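Local coordinates for stage III sporulation protein AB (Bacillus subtilis, PDB 6BS9) that is essential for sporulation and, in this helical piece of the protein, probably serves a secretion-like transport complex of the developing spore, at residues A[20-23]-A[24-28]; A[46-49]-A[50-53]. All coordinates share one frame; numbering follows the deposited sequence.

Interaction 1 of 2, residues A[20-23]-A[24-28]; sequences LEAE and IMYGH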
loop_
_atom_site.group_PDB
_atom_site.type_symbol
_atom_site.label_atom_id
_atom_site.label_comp_id
_atom_site.label_asym_id
_atom_site.label_seq_id
_atom_site.Cartn_x
_atom_site.Cartn_y
_atom_site.Cartn_z
ATOM N N LEU A 20 1.741 2.544 -8.129
ATOM C CA LEU A 20 3.150 2.448 -7.802
ATOM C C LEU A 20 3.833 1.303 -8.523
ATOM O O LEU A 20 4.983 1.467 -8.941
ATOM C CB LEU A 20 3.395 2.245 -6.324
ATOM C CG LEU A 20 3.110 3.375 -5.369
ATOM C CD1 LEU A 20 3.551 3.015 -3.976
ATOM C CD2 LEU A 20 3.700 4.721 -5.779
ATOM N N GLU A 21 3.172 0.141 -8.616
ATOM C CA GLU A 21 3.701 -0.965 -9.418
ATOM C C GLU A 21 4.090 -0.498 -10.794
ATOM O O GLU A 21 5.180 -0.801 -11.283
ATOM C CB GLU A 21 2.662 -2.106 -9.578
ATOM C CG GLU A 21 3.205 -3.332 -10.329
ATOM C CD GLU A 21 2.147 -4.398 -10.708
ATOM O OE1 GLU A 21 0.916 -4.067 -10.612
ATOM O OE2 GLU A 21 2.558 -5.619 -10.947
ATOM N N ALA A 22 3.220 0.244 -11.448
ATOM C CA ALA A 22 3.553 0.715 -12.805
ATOM C C ALA A 22 4.792 1.590 -12.824
ATOM O O ALA A 22 5.637 1.484 -13.718
ATOM C CB ALA A 22 2.360 1.422 -13.415
ATOM N N GLU A 23 4.919 2.469 -11.842
ATOM C CA GLU A 23 6.064 3.425 -11.845
ATOM C C GLU A 23 7.368 2.735 -11.528
ATOM O O GLU A 23 8.402 3.047 -12.100
ATOM C CB GLU A 23 5.861 4.538 -10.825
ATOM C CG GLU A 23 4.641 5.416 -11.095
ATOM C CD GLU A 23 4.807 6.364 -12.292
ATOM O OE1 GLU A 23 3.815 6.932 -12.779
ATOM O OE2 GLU A 23 5.893 6.495 -12.851
ATOM N N ILE A 24 7.308 1.772 -10.628
ATOM C CA ILE A 24 8.474 0.948 -10.352
ATOM C C ILE A 24 8.890 0.217 -11.627
ATOM O O ILE A 24 10.040 0.246 -12.001
ATOM C CB ILE A 24 8.145 -0.046 -9.229
ATOM C CG1 ILE A 24 7.993 0.731 -7.941
ATOM C CG2 ILE A 24 9.245 -1.100 -9.094
ATOM C CD1 ILE A 24 7.293 -0.010 -6.833
ATOM N N MET A 25 7.933 -0.408 -12.294
ATOM C CA MET A 25 8.212 -1.282 -13.451
ATOM C C MET A 25 8.674 -0.521 -14.694
ATOM O O MET A 25 9.647 -0.900 -15.326
ATOM C CB MET A 25 7.064 -2.310 -13.652
ATOM C CG MET A 25 6.937 -3.306 -12.465
ATOM S SD MET A 25 8.515 -4.195 -12.139
ATOM C CE MET A 25 8.620 -4.429 -10.341
ATOM N N TYR A 26 8.033 0.581 -15.013
ATOM C CA TYR A 26 8.277 1.208 -16.307
ATOM C C TYR A 26 8.186 2.689 -16.280
ATOM O O TYR A 26 8.347 3.302 -17.304
ATOM C CB TYR A 26 7.411 0.562 -17.484
ATOM C CG TYR A 26 5.911 0.320 -17.269
ATOM C CD1 TYR A 26 4.979 1.330 -17.488
ATOM C CD2 TYR A 26 5.434 -0.969 -16.862
ATOM C CE1 TYR A 26 3.631 1.097 -17.298
ATOM C CE2 TYR A 26 4.091 -1.210 -16.652
ATOM C CZ TYR A 26 3.189 -0.173 -16.879
ATOM O OH TYR A 26 1.846 -0.327 -16.631
ATOM N N GLY A 27 7.933 3.246 -15.108
ATOM C CA GLY A 27 7.998 4.640 -14.853
ATOM C C GLY A 27 9.308 5.334 -14.939
ATOM O O GLY A 27 10.372 4.791 -14.709
ATOM N N HIS A 28 9.178 6.571 -15.313
ATOM C CA HIS A 28 10.279 7.483 -15.322
ATOM C C HIS A 28 10.109 8.493 -14.193
ATOM O O HIS A 28 10.817 9.440 -14.069
ATOM C CB HIS A 28 10.304 8.052 -16.734
ATOM C CG HIS A 28 10.610 7.006 -17.768
ATOM N ND1 HIS A 28 9.627 6.271 -18.410
ATOM C CD2 HIS A 28 11.794 6.504 -18.197
ATOM C CE1 HIS A 28 10.197 5.381 -19.210
ATOM N NE2 HIS A 28 11.509 5.503 -19.098
#

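Interaction 2 of 2, residues A[46-49]-A[50-53]; sequences VSTL and FSAF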
loop_
_atom_site.group_PDB
_atom_site.type_symbol
_atom_site.label_atom_id
_atom_site.label_comp_id
_atom_site.label_asym_id
_atom_site.label_seq_id
_atom_site.Cartn_x
_atom_site.Cartn_y
_atom_site.Cartn_z
ATOM N N VAL A 46 -5.696 6.910 4.432
ATOM C CA VAL A 46 -4.761 6.171 3.573
ATOM C C VAL A 46 -3.765 7.074 2.876
ATOM O O VAL A 46 -2.597 6.739 2.757
ATOM C CB VAL A 46 -5.520 5.328 2.543
ATOM C CG1 VAL A 46 -4.613 4.706 1.527
ATOM C CG2 VAL A 46 -6.276 4.193 3.260
ATOM N N SER A 47 -4.207 8.249 2.464
ATOM C CA SER A 47 -3.304 9.280 1.918
ATOM C C SER A 47 -2.001 9.488 2.684
ATOM O O SER A 47 -0.924 9.540 2.083
ATOM C CB SER A 47 -4.017 10.633 1.890
ATOM O OG SER A 47 -3.195 11.609 1.336
ATOM N N THR A 48 -2.083 9.479 4.004
ATOM C CA THR A 48 -0.907 9.681 4.858
ATOM C C THR A 48 0.155 8.576 4.784
ATOM O O THR A 48 1.364 8.822 4.890
ATOM C CB THR A 48 -1.337 9.890 6.316
ATOM O OG1 THR A 48 -2.225 11.011 6.345
ATOM C CG2 THR A 48 -0.116 10.268 7.163
ATOM N N LEU A 49 -0.266 7.358 4.465
ATOM C CA LEU A 49 0.711 6.317 4.195
ATOM C C LEU A 49 1.637 6.762 3.051
ATOM O O LEU A 49 2.834 6.535 3.117
ATOM C CB LEU A 49 0.007 4.990 3.877
ATOM C CG LEU A 49 0.877 3.802 3.415
ATOM C CD1 LEU A 49 1.953 3.400 4.394
ATOM C CD2 LEU A 49 -0.023 2.609 3.193
ATOM N N PHE A 50 1.053 7.361 2.001
ATOM C CA PHE A 50 1.769 7.672 0.787
ATOM C C PHE A 50 2.568 8.955 0.890
ATOM O O PHE A 50 3.684 9.010 0.345
ATOM C CB PHE A 50 0.840 7.633 -0.464
ATOM C CG PHE A 50 0.369 6.249 -0.741
ATOM C CD1 PHE A 50 1.203 5.347 -1.377
ATOM C CD2 PHE A 50 -0.790 5.782 -0.102
ATOM C CE1 PHE A 50 0.860 4.040 -1.475
ATOM C CE2 PHE A 50 -1.174 4.473 -0.251
ATOM C CZ PHE A 50 -0.341 3.590 -0.934
ATOM N N SER A 51 2.064 9.923 1.631
ATOM C CA SER A 51 2.879 11.130 1.904
ATOM C C SER A 51 4.029 10.841 2.870
ATOM O O SER A 51 5.136 11.310 2.640
ATOM C CB SER A 51 2.020 12.361 2.402
ATOM O OG SER A 51 1.257 12.038 3.495
ATOM N N ALA A 52 3.776 10.047 3.902
ATOM C CA ALA A 52 4.881 9.581 4.761
ATOM C C ALA A 52 5.958 8.800 4.016
ATOM O O ALA A 52 7.131 9.013 4.274
ATOM C CB ALA A 52 4.344 8.738 5.868
ATOM N N PHE A 53 5.553 7.926 3.092
ATOM C CA PHE A 53 6.483 7.147 2.298
ATOM C C PHE A 53 7.333 8.076 1.431
ATOM O O PHE A 53 8.559 7.945 1.400
ATOM C CB PHE A 53 5.694 6.179 1.411
ATOM C CG PHE A 53 6.537 5.255 0.561
ATOM C CD1 PHE A 53 7.647 4.622 1.058
ATOM C CD2 PHE A 53 6.176 4.967 -0.729
ATOM C CE1 PHE A 53 8.390 3.704 0.287
ATOM C CE2 PHE A 53 6.902 4.028 -1.525
ATOM C CZ PHE A 53 8.028 3.406 -1.015
#

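Interaction 1 of 2, residues A[20-23]-A[24-28]
Ala22 O is gripped by two backbone N-H groups near the C-terminal end of helix 2-26, one firmly and one weakly. Tyr26 N donates to it at 2.9 Å, an ordinary alpha-helical bond from four residues on, while Gly27 N reaches the same oxygen only weakly, at 3.2 Å. The Tyr26 ring closes in as well: Ala22 O lies 3.7 Å above the ring plane, over its centre. With chi1 at 47°, CG of Tyr26 sits between the backbone N and the carbonyl carbon, and the ring is thereby folded back along the helix, bringing its CZ within 3.9 Å of Ala22 CB. Gly27 N is shared in a bifurcated way between Ala22 O and Glu23 O, both bonds weak, where this helix of an all-helical domain gives way to a turn. Farther back the bonding is regular, and Ile24 N meets Leu20 O almost in line at 170°. The side chain of Ile24 returns over that same oxygen, its CG1 3.3 Å from Leu20 O with CD1 just beyond, and it also packs on Leu31 and Leu96. Met25 CG rests 3.3 Å from Glu21 O, and Glu21 OE2 has a weak hydrogen bond to Gln105 NE2 of helix 101-128. Glu23, bent at chi2 (-72°), lays OE2 3.4 Å from Gly27 CA, an approach that the missing side chain at Gly27 permits.

Interaction 2 of 2, residues A[46-49]-A[50-53]
Phe50 CB leaves the backbone 3.6 Å from Ser47 O and hugs the preceding turn. With CG anti to the carbonyl carbon and beside the backbone N (chi1 -67°), the ring is swung back toward Val46, and its CD2 comes to 3.5 Å from Val46 O, which lies oblique to the ring. One atom farther along, CE2 meets Val46 CG1 at 3.9 Å; this methyl lies in the ring plane at the edge, and the two side chains run alongside each other. Leu49 approaches differently, its CG 4.2 Å above one ring face and displaced toward the rim, with CD2 near CE2. Across the ring, CE1 packs on Leu20 of helix 2-26, where Phe50 also touches Ala16. These contacts belong to helix 46-58 of the all-helical bundle, here on its buried side. Replacing Phe50 with an alanine would probably leave Val46 CG1 and Leu49 CG without their aromatic partner and open a gap facing helix 2-26. At the ring edge, near its plane, Ser47 O accepts two bonds: Ser51 N lies in its carbonyl plane at 3.0 Å, while Phe50 N comes from above that plane at 2.9 Å, so three- and four-residue spacings share one oxygen. Ser47 OG itself is bonded to Ala39 O of helix 31-41. Ala52 N continues the helical pattern on Thr48 O at 2.9 Å, and Ala52 CB presses against the same oxygen.

In the fold
The two interactions come in series along the chain: interaction 1 lies at the C-terminal part of helix 2-26 and runs into the turn that follows, and helix 31-41 then leads on to interaction 2 in helix 46-58. Their centres are about 18 Å apart, interaction 1 at the surface about 14 Å from the centre of the chain and interaction 2 buried about 9 Å from it. They nevertheless meet, for Leu20 CD1 packs 3.8 Å from Phe50 CE1, with Phe53 slightly farther off. Leu20 and Glu23 also touch helix 31-41, as do Phe50 and Phe53, so helices 2-26, 31-41 and 46-58 pack against one another. Interaction 1 also packs on helix 101-128 and interaction 2 on helix 64-75.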